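Local coordinates for protein mercuric reductase (Metallosphaera sedula, PDB 4YWO) that probably catalyses the NADPH-dependent reduction of mercuric ion to elemental mercury as an FAD-containing homodimer, at residues A[160-165]-A[258-263]; A[176-181]-A[201-206]; A[151-156]-A[236-241]. All blocks are in the same frame, centred on the assembly; numbering follows the deposited sequence.

Packed around the parallel sheet of strand 176-180 and the adjoining three-stranded antiparallel sheet, the three contacts lie on the same side of the chain's centre. Contacts 1 and 2 share the parallel sheet: strand 176-180 pairs with 201-203 in contact 2 and, on its other edge, with strand 260-263 of contact 1, where Leu262 N lies 2.8 Å from Ala178 O. Their centres are about 10 Å apart. The centre of contact 3 lies about 13 and 12 Å from those of contacts 1 and 2; Leu156 CG reaches Phe161 CD2 of contact 1 at 3.6 Å. Only contact 1 reaches the flavin, through Asn164; in contact 2, the side chain of Val179 remains about 12 Å from FAD.

Contact 1 (A[160-165]-A[258-263]); sequences GFWTNR and ADEILL. With FAD (flavin-adenine dinucleotide), chain B.
Glu260 crosses the indole of Trp162 at about a right angle, its CG over the five-membered ring, 3.5 Å from the ring centroid, in a CH-pi contact. Because Glu260 CG is anti to the backbone N (chi1 -168°) and the chain then bends at chi2, the carboxylate turns back over the ring, the two planes 23° apart. Glu260 OE1 and Trp162 NE1 are close but badly angled and form no hydrogen bond; each carboxylate oxygen is satisfied by other groups. OE1 makes a salt bridge to Arg172, whereas OE2 makes one to Lys247 and accepts from the adjacent Ile261 N at 2.9 Å. Two positive partners probably stabilise the ionised acid in this buried position.

The backbones are joined by a single bridge at Trp162 and Leu262. Trp162 N donates to Ile261 O (2.8 Å, 171°), and Leu263 N returns a bond to Trp162 O at 2.9 Å. Two residues past Trp162, a water accepts from Asn164 N and donates to Leu263 O at 2.6 Å, extending the connection to the start of helix 164-168. Thr163 caps that helix, with OG1 taking a weak bond from Arg165 N and also bonded to Glu166. Asn164 ND2 donates to Val56 O and lies 3.7 Å from FAD C8M, at the dimethylbenzene end of the flavin.

Leu263 CD1 makes a CH-pi contact over one face of the Phe161 ring, displaced toward its CD1-CE1 rim, 3.6 Å from the centroid. Strand 260-263 is flanked by strand 176-180 and the 160-163 loop, while Tyr193 and Phe189 of helix 184-194 pack on Trp162 and Leu262.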
loop_
_atom_site.group_PDB
_atom_site.type_symbol
_atom_site.label_atom_id
_atom_site.label_comp_id
_atom_site.label_asym_id
_atom_site.label_seq_id
_atom_site.Cartn_x
_atom_site.Cartn_y
_atom_site.Cartn_z
ATOM N N GLY A 160 -22.289 -5.346 -34.409
ATOM C CA GLY A 160 -20.875 -4.935 -34.105
ATOM C C GLY A 160 -20.795 -4.549 -32.609
ATOM O O GLY A 160 -21.793 -4.320 -31.929
ATOM N N PHE A 161 -19.564 -4.494 -32.126
ATOM C CA PHE A 161 -19.352 -4.316 -30.638
ATOM C C PHE A 161 -17.881 -3.912 -30.479
ATOM O O PHE A 161 -17.069 -3.945 -31.372
ATOM C CB PHE A 161 -19.660 -5.612 -29.898
ATOM C CG PHE A 161 -18.903 -6.800 -30.391
ATOM C CD1 PHE A 161 -17.612 -7.084 -30.025
ATOM C CD2 PHE A 161 -19.456 -7.647 -31.386
ATOM C CE1 PHE A 161 -16.867 -8.134 -30.584
ATOM C CE2 PHE A 161 -18.741 -8.711 -31.905
ATOM C CZ PHE A 161 -17.447 -8.977 -31.558
ATOM N N TRP A 162 -17.564 -3.481 -29.257
ATOM C CA TRP A 162 -16.241 -3.192 -28.824
ATOM C C TRP A 162 -15.769 -4.347 -27.923
ATOM O O TRP A 162 -16.565 -4.971 -27.209
ATOM C CB TRP A 162 -16.157 -1.916 -28.052
ATOM C CG TRP A 162 -16.270 -0.690 -28.828
ATOM C CD1 TRP A 162 -16.335 -0.571 -30.199
ATOM C CD2 TRP A 162 -16.251 0.647 -28.302
ATOM N NE1 TRP A 162 -16.382 0.783 -30.550
ATOM C CE2 TRP A 162 -16.340 1.531 -29.395
ATOM C CE3 TRP A 162 -16.209 1.165 -27.018
ATOM C CZ2 TRP A 162 -16.387 2.901 -29.226
ATOM C CZ3 TRP A 162 -16.303 2.553 -26.862
ATOM C CH2 TRP A 162 -16.327 3.390 -27.951
ATOM N N THR A 163 -14.468 -4.544 -27.972
ATOM C CA THR A 163 -13.766 -5.315 -26.965
ATOM C C THR A 163 -12.875 -4.318 -26.206
ATOM O O THR A 163 -12.901 -3.111 -26.448
ATOM C CB THR A 163 -12.896 -6.423 -27.503
ATOM O OG1 THR A 163 -11.793 -5.894 -28.239
ATOM C CG2 THR A 163 -13.693 -7.374 -28.367
ATOM N N ASN A 164 -12.030 -4.826 -25.291
ATOM C CA ASN A 164 -11.060 -3.921 -24.652
ATOM C C ASN A 164 -10.231 -3.052 -25.565
ATOM O O ASN A 164 -9.943 -1.892 -25.220
ATOM C CB ASN A 164 -10.148 -4.781 -23.692
ATOM C CG ASN A 164 -9.377 -5.868 -24.436
ATOM O OD1 ASN A 164 -9.957 -6.823 -24.925
ATOM N ND2 ASN A 164 -8.061 -5.670 -24.664
ATOM N N ARG A 165 -9.823 -3.588 -26.720
ATOM C CA ARG A 165 -9.005 -2.881 -27.630
ATOM C C ARG A 165 -9.691 -1.590 -28.054
ATOM O O ARG A 165 -9.094 -0.524 -28.036
ATOM C CB ARG A 165 -8.715 -3.756 -28.873
ATOM C CG ARG A 165 -7.846 -3.077 -29.832
ATOM C CD ARG A 165 -7.594 -3.951 -31.081
ATOM N NE ARG A 165 -6.986 -5.215 -30.706
ATOM C CZ ARG A 165 -5.661 -5.391 -30.503
ATOM N NH1 ARG A 165 -4.787 -4.388 -30.636
ATOM N NH2 ARG A 165 -5.206 -6.584 -30.153
ATOM N N ALA A 258 -28.284 1.380 -26.368
ATOM C CA ALA A 258 -27.101 2.143 -26.085
ATOM C C ALA A 258 -26.409 2.468 -27.344
ATOM O O ALA A 258 -26.585 1.749 -28.359
ATOM C CB ALA A 258 -26.157 1.301 -25.185
ATOM N N ASP A 259 -25.534 3.441 -27.319
ATOM C CA ASP A 259 -24.723 3.788 -28.462
ATOM C C ASP A 259 -23.743 2.701 -28.883
ATOM O O ASP A 259 -23.415 2.554 -30.053
ATOM C CB ASP A 259 -23.899 5.077 -28.261
ATOM C CG ASP A 259 -24.725 6.300 -28.162
ATOM O OD1 ASP A 259 -25.896 6.221 -28.643
ATOM O OD2 ASP A 259 -24.252 7.332 -27.567
ATOM N N GLU A 260 -23.206 1.943 -27.876
ATOM C CA GLU A 260 -22.242 0.989 -28.149
ATOM C C GLU A 260 -22.420 -0.162 -27.133
ATOM O O GLU A 260 -23.041 0.023 -26.094
ATOM C CB GLU A 260 -20.870 1.649 -28.008
ATOM C CG GLU A 260 -19.695 0.845 -28.553
ATOM C CD GLU A 260 -20.002 0.276 -29.939
ATOM O OE1 GLU A 260 -19.784 1.009 -30.935
ATOM O OE2 GLU A 260 -20.471 -0.888 -30.033
ATOM N N ILE A 261 -21.890 -1.310 -27.510
ATOM C CA ILE A 261 -21.833 -2.530 -26.736
ATOM C C ILE A 261 -20.358 -2.894 -26.484
ATOM O O ILE A 261 -19.534 -2.864 -27.384
ATOM C CB ILE A 261 -22.549 -3.687 -27.422
ATOM C CG1 ILE A 261 -24.054 -3.401 -27.492
ATOM C CG2 ILE A 261 -22.353 -4.963 -26.670
ATOM C CD1 ILE A 261 -24.643 -4.359 -28.581
ATOM N N LEU A 262 -20.038 -3.197 -25.213
ATOM C CA LEU A 262 -18.675 -3.611 -24.834
ATOM C C LEU A 262 -18.782 -5.044 -24.312
ATOM O O LEU A 262 -19.542 -5.314 -23.350
ATOM C CB LEU A 262 -18.018 -2.701 -23.729
ATOM C CG LEU A 262 -16.744 -3.315 -23.165
ATOM C CD1 LEU A 262 -15.609 -3.387 -24.153
ATOM C CD2 LEU A 262 -16.457 -2.411 -21.976
ATOM N N LEU A 263 -18.119 -5.975 -24.961
ATOM C CA LEU A 263 -17.981 -7.350 -24.472
ATOM C C LEU A 263 -16.900 -7.418 -23.365
ATOM O O LEU A 263 -15.760 -6.999 -23.609
ATOM C CB LEU A 263 -17.559 -8.289 -25.544
ATOM C CG LEU A 263 -18.546 -8.401 -26.661
ATOM C CD1 LEU A 263 -17.974 -9.430 -27.675
ATOM C CD2 LEU A 263 -19.934 -8.739 -26.172
HETATM P PA FAD B . 0.112 -12.426 -24.328
HETATM O O1A FAD B . 0.872 -11.229 -23.808
HETATM O O2A FAD B . -1.145 -12.225 -25.141
HETATM O O5B FAD B . 1.128 -13.333 -25.187
HETATM C C5B FAD B . 0.775 -13.773 -26.496
HETATM C C4B FAD B . 1.677 -13.094 -27.520
HETATM O O4B FAD B . 2.284 -14.081 -28.358
HETATM C C3B FAD B . 0.887 -12.148 -28.410
HETATM O O3B FAD B . 1.392 -10.816 -28.281
HETATM C C2B FAD B . 1.079 -12.643 -29.830
HETATM O O2B FAD B . 1.707 -11.629 -30.620
HETATM C C1B FAD B . 1.978 -13.865 -29.738
HETATM N N9A FAD B . 1.271 -15.049 -30.286
HETATM C C8A FAD B . 0.043 -15.467 -29.928
HETATM N N7A FAD B . -0.316 -16.581 -30.616
HETATM C C5A FAD B . 0.703 -16.892 -31.439
HETATM C C6A FAD B . 0.982 -17.948 -32.441
HETATM N N6A FAD B . 0.076 -18.920 -32.706
HETATM N N1A FAD B . 2.172 -17.910 -33.081
HETATM C C2A FAD B . 3.081 -16.950 -32.826
HETATM N N3A FAD B . 2.894 -15.962 -31.931
HETATM C C4A FAD B . 1.746 -15.880 -31.218
HETATM N N1 FAD B . -3.296 -8.325 -15.535
HETATM C C2 FAD B . -2.810 -7.804 -14.380
HETATM O O2 FAD B . -2.051 -8.506 -13.678
HETATM N N3 FAD B . -3.111 -6.561 -13.960
HETATM C C4 FAD B . -3.915 -5.748 -14.654
HETATM O O4 FAD B . -4.176 -4.598 -14.237
HETATM C C4X FAD B . -4.490 -6.241 -15.930
HETATM N N5 FAD B . -5.310 -5.482 -16.689
HETATM C C5X FAD B . -5.819 -5.961 -17.848
HETATM C C6 FAD B . -6.661 -5.161 -18.613
HETATM C C7 FAD B . -7.188 -5.645 -19.805
HETATM C C7M FAD B . -8.100 -4.777 -20.631
HETATM C C8 FAD B . -6.852 -7.019 -20.264
HETATM C C8M FAD B . -7.425 -7.541 -21.556
HETATM C C9 FAD B . -6.012 -7.822 -19.503
HETATM C C9A FAD B . -5.484 -7.338 -18.312
HETATM N N10 FAD B . -4.631 -8.145 -17.534
HETATM C C10 FAD B . -4.119 -7.615 -16.334
HETATM C "C1'" FAD B . -4.283 -9.501 -17.963
HETATM C "C2'" FAD B . -2.878 -9.504 -18.551
HETATM O "O2'" FAD B . -2.776 -8.486 -19.552
HETATM C "C3'" FAD B . -2.547 -10.858 -19.168
HETATM O "O3'" FAD B . -2.801 -11.893 -18.213
HETATM C "C4'" FAD B . -1.088 -10.917 -19.604
HETATM O "O4'" FAD B . -0.877 -10.014 -20.694
HETATM C "C5'" FAD B . -0.702 -12.328 -20.032
HETATM O "O5'" FAD B . 0.411 -12.268 -20.922
HETATM P P FAD B . 0.785 -13.529 -21.849
HETATM O O1P FAD B . 2.187 -13.327 -22.376
HETATM O O2P FAD B . 0.439 -14.790 -21.095
HETATM O O3P FAD B . -0.241 -13.378 -23.079
HETATM O O HOH W 1 -13.179 -7.317 -24.017
#

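Contact 2 (A[176-181]-A[201-206]); sequences SLAVIG and AILQRS
Val179 and Ile202 form the middle of a parallel strand pair, with CA atoms 4.7 Å apart and Val179 CB 4.2 Å from Ile202 CG1. The backbone bonding around them is regular: Val179 N donates to Ala201 O at 2.7 Å, and Val179 O accepts from Leu203 N at 2.8 Å. Ala201 N to Leu177 O and Gly181 N to Leu203 O complete the set, the last with its donor tilted 33° from the carbonyl plane where the backbone leaves strand 176-180.

The tightest side-chain approach comes at this end. Ile202 CG2, anti to its backbone N, is directed against Gly181 O at 3.2 Å, and this buried oxygen has no hydrogen-bonding partner in the model. Gln204 curls its amide towards the glycine, OE1 lying 3.7 Å from Gly181 C, while NE2 is hydrogen-bonded to Val208 O.

Packing is looser on the face carrying Ala178, Ala201 and Leu203: Ala178 CB and Leu203 CD1 are 4.5 Å apart, and Ala201 is partly exposed. Arg205 is exposed and its side chain leads away from 176-181.

The pair supplies the two strands of a beta-alpha-beta unit of the Rossmann type, angled by 21° and connected through helix 184-194. That helix covers the Val179 and Ile202 face through Ala186 and Ala190; strand 254-258 meets Ala178 and Leu203 on the other face, while strand 260-263 continues the sheet beyond 176-180.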
loop_
_atom_site.group_PDB
_atom_site.type_symbol
_atom_site.label_atom_id
_atom_site.label_comp_id
_atom_site.label_asym_id
_atom_site.label_seq_id
_atom_site.Cartn_x
_atom_site.Cartn_y
_atom_site.Cartn_z
ATOM N N SER A 176 -23.750 6.470 -24.253
ATOM C CA SER A 176 -24.316 5.349 -23.541
ATOM C C SER A 176 -23.562 4.118 -23.965
ATOM O O SER A 176 -23.123 3.992 -25.088
ATOM C CB SER A 176 -25.830 5.229 -23.688
ATOM O OG SER A 176 -26.097 5.136 -25.099
ATOM N N LEU A 177 -23.424 3.152 -23.040
ATOM C CA LEU A 177 -22.675 1.936 -23.175
ATOM C C LEU A 177 -23.361 0.786 -22.473
ATOM O O LEU A 177 -23.730 0.902 -21.312
ATOM C CB LEU A 177 -21.225 2.094 -22.649
ATOM C CG LEU A 177 -20.325 0.908 -22.793
ATOM C CD1 LEU A 177 -19.958 0.647 -24.251
ATOM C CD2 LEU A 177 -19.029 1.118 -22.018
ATOM N N ALA A 178 -23.598 -0.306 -23.190
ATOM C CA ALA A 178 -24.040 -1.549 -22.584
ATOM C C ALA A 178 -22.876 -2.504 -22.487
ATOM O O ALA A 178 -22.258 -2.884 -23.464
ATOM C CB ALA A 178 -25.217 -2.174 -23.327
ATOM N N VAL A 179 -22.554 -2.890 -21.231
ATOM C CA VAL A 179 -21.425 -3.823 -20.931
ATOM C C VAL A 179 -21.956 -5.212 -20.688
ATOM O O VAL A 179 -22.799 -5.381 -19.809
ATOM C CB VAL A 179 -20.608 -3.330 -19.670
ATOM C CG1 VAL A 179 -19.535 -4.340 -19.356
ATOM C CG2 VAL A 179 -20.118 -1.945 -19.898
ATOM N N ILE A 180 -21.557 -6.166 -21.498
ATOM C CA ILE A 180 -21.988 -7.534 -21.347
ATOM C C ILE A 180 -20.945 -8.278 -20.563
ATOM O O ILE A 180 -19.857 -8.546 -21.078
ATOM C CB ILE A 180 -22.283 -8.225 -22.696
ATOM C CG1 ILE A 180 -23.377 -7.458 -23.423
ATOM C CG2 ILE A 180 -22.799 -9.632 -22.470
ATOM C CD1 ILE A 180 -23.708 -8.085 -24.805
ATOM N N GLY A 181 -21.300 -8.632 -19.307
ATOM C CA GLY A 181 -20.381 -9.280 -18.406
ATOM C C GLY A 181 -20.327 -8.620 -17.060
ATOM O O GLY A 181 -20.787 -7.532 -16.877
ATOM N N ALA A 201 -24.692 0.682 -18.538
ATOM C CA ALA A 201 -25.359 -0.466 -17.948
ATOM C C ALA A 201 -24.546 -1.719 -18.019
ATOM O O ALA A 201 -23.987 -2.042 -19.077
ATOM C CB ALA A 201 -26.683 -0.758 -18.612
ATOM N N ILE A 202 -24.479 -2.457 -16.913
ATOM C CA ILE A 202 -23.828 -3.767 -16.877
ATOM C C ILE A 202 -24.903 -4.826 -16.925
ATOM O O ILE A 202 -25.832 -4.774 -16.120
ATOM C CB ILE A 202 -23.029 -3.957 -15.559
ATOM C CG1 ILE A 202 -21.758 -3.096 -15.615
ATOM C CG2 ILE A 202 -22.683 -5.423 -15.339
ATOM C CD1 ILE A 202 -21.059 -3.014 -14.257
ATOM N N LEU A 203 -24.783 -5.772 -17.837
ATOM C CA LEU A 203 -25.711 -6.894 -17.977
ATOM C C LEU A 203 -24.986 -8.194 -17.650
ATOM O O LEU A 203 -24.123 -8.691 -18.414
ATOM C CB LEU A 203 -26.198 -6.934 -19.429
ATOM C CG LEU A 203 -26.816 -5.650 -19.938
ATOM C CD1 LEU A 203 -27.142 -5.743 -21.484
ATOM C CD2 LEU A 203 -27.955 -5.121 -19.140
ATOM N N GLN A 204 -25.344 -8.741 -16.499
ATOM C CA GLN A 204 -24.633 -9.859 -15.897
ATOM C C GLN A 204 -25.586 -11.057 -15.801
ATOM O O GLN A 204 -26.644 -10.887 -15.195
ATOM C CB GLN A 204 -24.182 -9.426 -14.511
ATOM C CG GLN A 204 -23.643 -10.520 -13.595
ATOM C CD GLN A 204 -22.394 -11.203 -14.024
ATOM O OE1 GLN A 204 -22.076 -11.321 -15.233
ATOM N NE2 GLN A 204 -21.667 -11.780 -13.053
ATOM N N ARG A 205 -25.147 -12.213 -16.260
ATOM C CA ARG A 205 -26.018 -13.418 -16.210
ATOM C C ARG A 205 -26.167 -13.961 -14.812
ATOM O O ARG A 205 -27.274 -14.262 -14.361
ATOM C CB ARG A 205 -25.514 -14.468 -17.152
ATOM C CG ARG A 205 -26.357 -15.749 -17.287
ATOM C CD ARG A 205 -25.453 -16.692 -18.108
ATOM N NE ARG A 205 -26.116 -17.805 -18.776
ATOM C CZ ARG A 205 -26.867 -17.712 -19.880
ATOM N NH1 ARG A 205 -27.110 -16.534 -20.475
ATOM N NH2 ARG A 205 -27.401 -18.817 -20.394
ATOM N N SER A 206 -25.049 -14.186 -14.118
ATOM C CA SER A 206 -25.113 -14.688 -12.743
ATOM C C SER A 206 -25.905 -13.674 -11.912
ATOM O O SER A 206 -26.039 -12.543 -12.365
ATOM C CB SER A 206 -23.685 -14.891 -12.230
ATOM O OG SER A 206 -22.990 -15.765 -13.123
#

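Contact 3 (A[151-156]-A[236-241])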
loop_
_atom_site.group_PDB
_atom_site.type_symbol
_atom_site.label_atom_id
_atom_site.label_comp_id
_atom_site.label_asym_id
_atom_site.label_seq_id
_atom_site.Cartn_x
_atom_site.Cartn_y
_atom_site.Cartn_z
ATOM N N PRO A 151 -19.357 -14.189 -27.288
ATOM C CA PRO A 151 -20.461 -15.112 -27.050
ATOM C C PRO A 151 -21.272 -15.280 -28.355
ATOM O O PRO A 151 -21.252 -14.391 -29.238
ATOM C CB PRO A 151 -21.242 -14.465 -25.907
ATOM C CG PRO A 151 -20.898 -13.030 -25.961
ATOM C CD PRO A 151 -19.551 -12.873 -26.637
ATOM N N ARG A 152 -21.958 -16.415 -28.471
ATOM C CA ARG A 152 -22.795 -16.681 -29.657
ATOM C C ARG A 152 -24.144 -16.103 -29.338
ATOM O O ARG A 152 -24.914 -16.704 -28.608
ATOM C CB ARG A 152 -22.884 -18.195 -29.942
ATOM C CG ARG A 152 -21.617 -18.970 -29.621
ATOM C CD ARG A 152 -21.561 -20.387 -30.201
ATOM N NE ARG A 152 -21.834 -20.382 -31.645
ATOM C CZ ARG A 152 -23.028 -20.601 -32.201
ATOM N NH1 ARG A 152 -24.104 -20.877 -31.457
ATOM N NH2 ARG A 152 -23.149 -20.540 -33.518
ATOM N N ILE A 153 -24.397 -14.885 -29.787
ATOM C CA ILE A 153 -25.647 -14.166 -29.529
ATOM C C ILE A 153 -26.141 -13.719 -30.903
ATOM O O ILE A 153 -25.460 -13.054 -31.617
ATOM C CB ILE A 153 -25.440 -12.885 -28.684
ATOM C CG1 ILE A 153 -24.971 -13.266 -27.290
ATOM C CG2 ILE A 153 -26.727 -12.075 -28.589
ATOM C CD1 ILE A 153 -24.651 -12.045 -26.431
ATOM N N PRO A 154 -27.363 -14.103 -31.272
ATOM C CA PRO A 154 -27.896 -13.655 -32.544
ATOM C C PRO A 154 -27.875 -12.151 -32.704
ATOM O O PRO A 154 -28.380 -11.385 -31.838
ATOM C CB PRO A 154 -29.359 -14.194 -32.544
ATOM C CG PRO A 154 -29.387 -15.223 -31.510
ATOM C CD PRO A 154 -28.252 -15.013 -30.535
ATOM N N GLY A 155 -27.337 -11.712 -33.841
ATOM C CA GLY A 155 -27.377 -10.343 -34.262
ATOM C C GLY A 155 -26.110 -9.537 -33.862
ATOM O O GLY A 155 -25.865 -8.461 -34.373
ATOM N N LEU A 156 -25.362 -10.079 -32.908
ATOM C CA LEU A 156 -24.183 -9.396 -32.329
ATOM C C LEU A 156 -23.094 -9.145 -33.315
ATOM O O LEU A 156 -22.548 -8.032 -33.392
ATOM C CB LEU A 156 -23.630 -10.212 -31.147
ATOM C CG LEU A 156 -22.367 -9.580 -30.478
ATOM C CD1 LEU A 156 -22.774 -8.283 -29.834
ATOM C CD2 LEU A 156 -21.766 -10.556 -29.448
ATOM N N VAL A 236 -29.587 -11.732 -15.795
ATOM C CA VAL A 236 -30.107 -11.482 -17.149
ATOM C C VAL A 236 -29.464 -12.321 -18.243
ATOM O O VAL A 236 -28.232 -12.546 -18.323
ATOM C CB VAL A 236 -30.131 -9.991 -17.478
ATOM C CG1 VAL A 236 -28.751 -9.355 -17.325
ATOM C CG2 VAL A 236 -30.622 -9.753 -18.893
ATOM N N ASN A 237 -30.335 -12.799 -19.161
ATOM C CA ASN A 237 -29.909 -13.544 -20.360
ATOM C C ASN A 237 -30.153 -12.729 -21.552
ATOM O O ASN A 237 -31.251 -12.180 -21.702
ATOM C CB ASN A 237 -30.696 -14.847 -20.545
ATOM C CG ASN A 237 -30.414 -15.814 -19.414
ATOM O OD1 ASN A 237 -29.306 -16.351 -19.297
ATOM N ND2 ASN A 237 -31.379 -15.966 -18.519
ATOM N N VAL A 238 -29.101 -12.538 -22.317
ATOM C CA VAL A 238 -29.163 -11.727 -23.509
ATOM C C VAL A 238 -29.616 -12.677 -24.608
ATOM O O VAL A 238 -28.975 -13.626 -24.837
ATOM C CB VAL A 238 -27.792 -11.106 -23.852
ATOM C CG1 VAL A 238 -27.868 -10.346 -25.168
ATOM C CG2 VAL A 238 -27.436 -10.134 -22.721
ATOM N N LYS A 239 -30.725 -12.371 -25.275
ATOM C CA LYS A 239 -31.298 -13.236 -26.348
ATOM C C LYS A 239 -30.864 -12.873 -27.766
ATOM O O LYS A 239 -30.665 -13.757 -28.618
ATOM C CB LYS A 239 -32.821 -13.178 -26.258
ATOM C CG LYS A 239 -33.326 -13.438 -24.872
ATOM C CD LYS A 239 -34.759 -13.926 -24.881
ATOM C CE LYS A 239 -35.725 -12.861 -25.337
ATOM N NZ LYS A 239 -37.044 -13.077 -24.683
ATOM N N GLU A 240 -30.711 -11.585 -28.020
ATOM C CA GLU A 240 -30.506 -11.060 -29.332
ATOM C C GLU A 240 -30.036 -9.607 -29.267
ATOM O O GLU A 240 -30.341 -8.863 -28.294
ATOM C CB GLU A 240 -31.865 -11.139 -30.058
ATOM C CG GLU A 240 -31.821 -10.754 -31.521
ATOM C CD GLU A 240 -33.229 -10.691 -32.176
ATOM O OE1 GLU A 240 -34.241 -11.000 -31.488
ATOM O OE2 GLU A 240 -33.283 -10.322 -33.376
ATOM N N VAL A 241 -29.325 -9.186 -30.291
ATOM C CA VAL A 241 -29.021 -7.803 -30.532
ATOM C C VAL A 241 -29.518 -7.335 -31.903
ATOM O O VAL A 241 -29.359 -8.036 -32.905
ATOM C CB VAL A 241 -27.465 -7.579 -30.449
ATOM C CG1 VAL A 241 -27.120 -6.137 -30.621
ATOM C CG2 VAL A 241 -26.948 -8.085 -29.106
#
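Ile153 lies against Val238 and Val241, anchoring the 151-156 loop to the strand by apolar contact. Both branches take part: CD1 reaches Val238 CG1 at 3.9 Å, whereas CG2 touches both Val238 CG1 and Val241 CG2, 4.0 Å from the latter, and is also close to Glu240 CA. The Ile153 and Val238 side chains cross at about a right angle. Val238 CG1 is anti to the backbone N (chi1 176°), a setting that presents this methyl to both isoleucine branches. Leu156 adds its CD1 on Val241 CG2 at 4.2 Å.

Backbone hydrogen bonding across the contact consists of one link, from Val241 N to Pro154 O (2.8 Å, 168°). The acceptor belongs to a type II beta turn running from Ile153 to Leu156, closed by Leu156 N on Ile153 O at 3.2 Å.

Weaker CH...O contacts surround that link. Glu240 CA approaches the same Pro154 O at 3.3 Å, and Gly155 CA approaches Val241 O equally closely. Gly155, with its positive phi of 95°, holds the third position of the turn and the N-cap of helix 156-159; its lack of a side chain allows the backbones to come this near. On the more exposed side, Pro154 CD rests 3.3 Å from Lys239 O.

Lys239 and Glu240 both face Ile250 in a classic beta bulge within strand 238-243, an outer strand of the antiparallel three-stranded sheet. The loop packs beside this strand: Val238 also touches Val249 of strand 247-251, Val241 meets Ile261 of strand 260-263, and Leu156 begins helix 156-159.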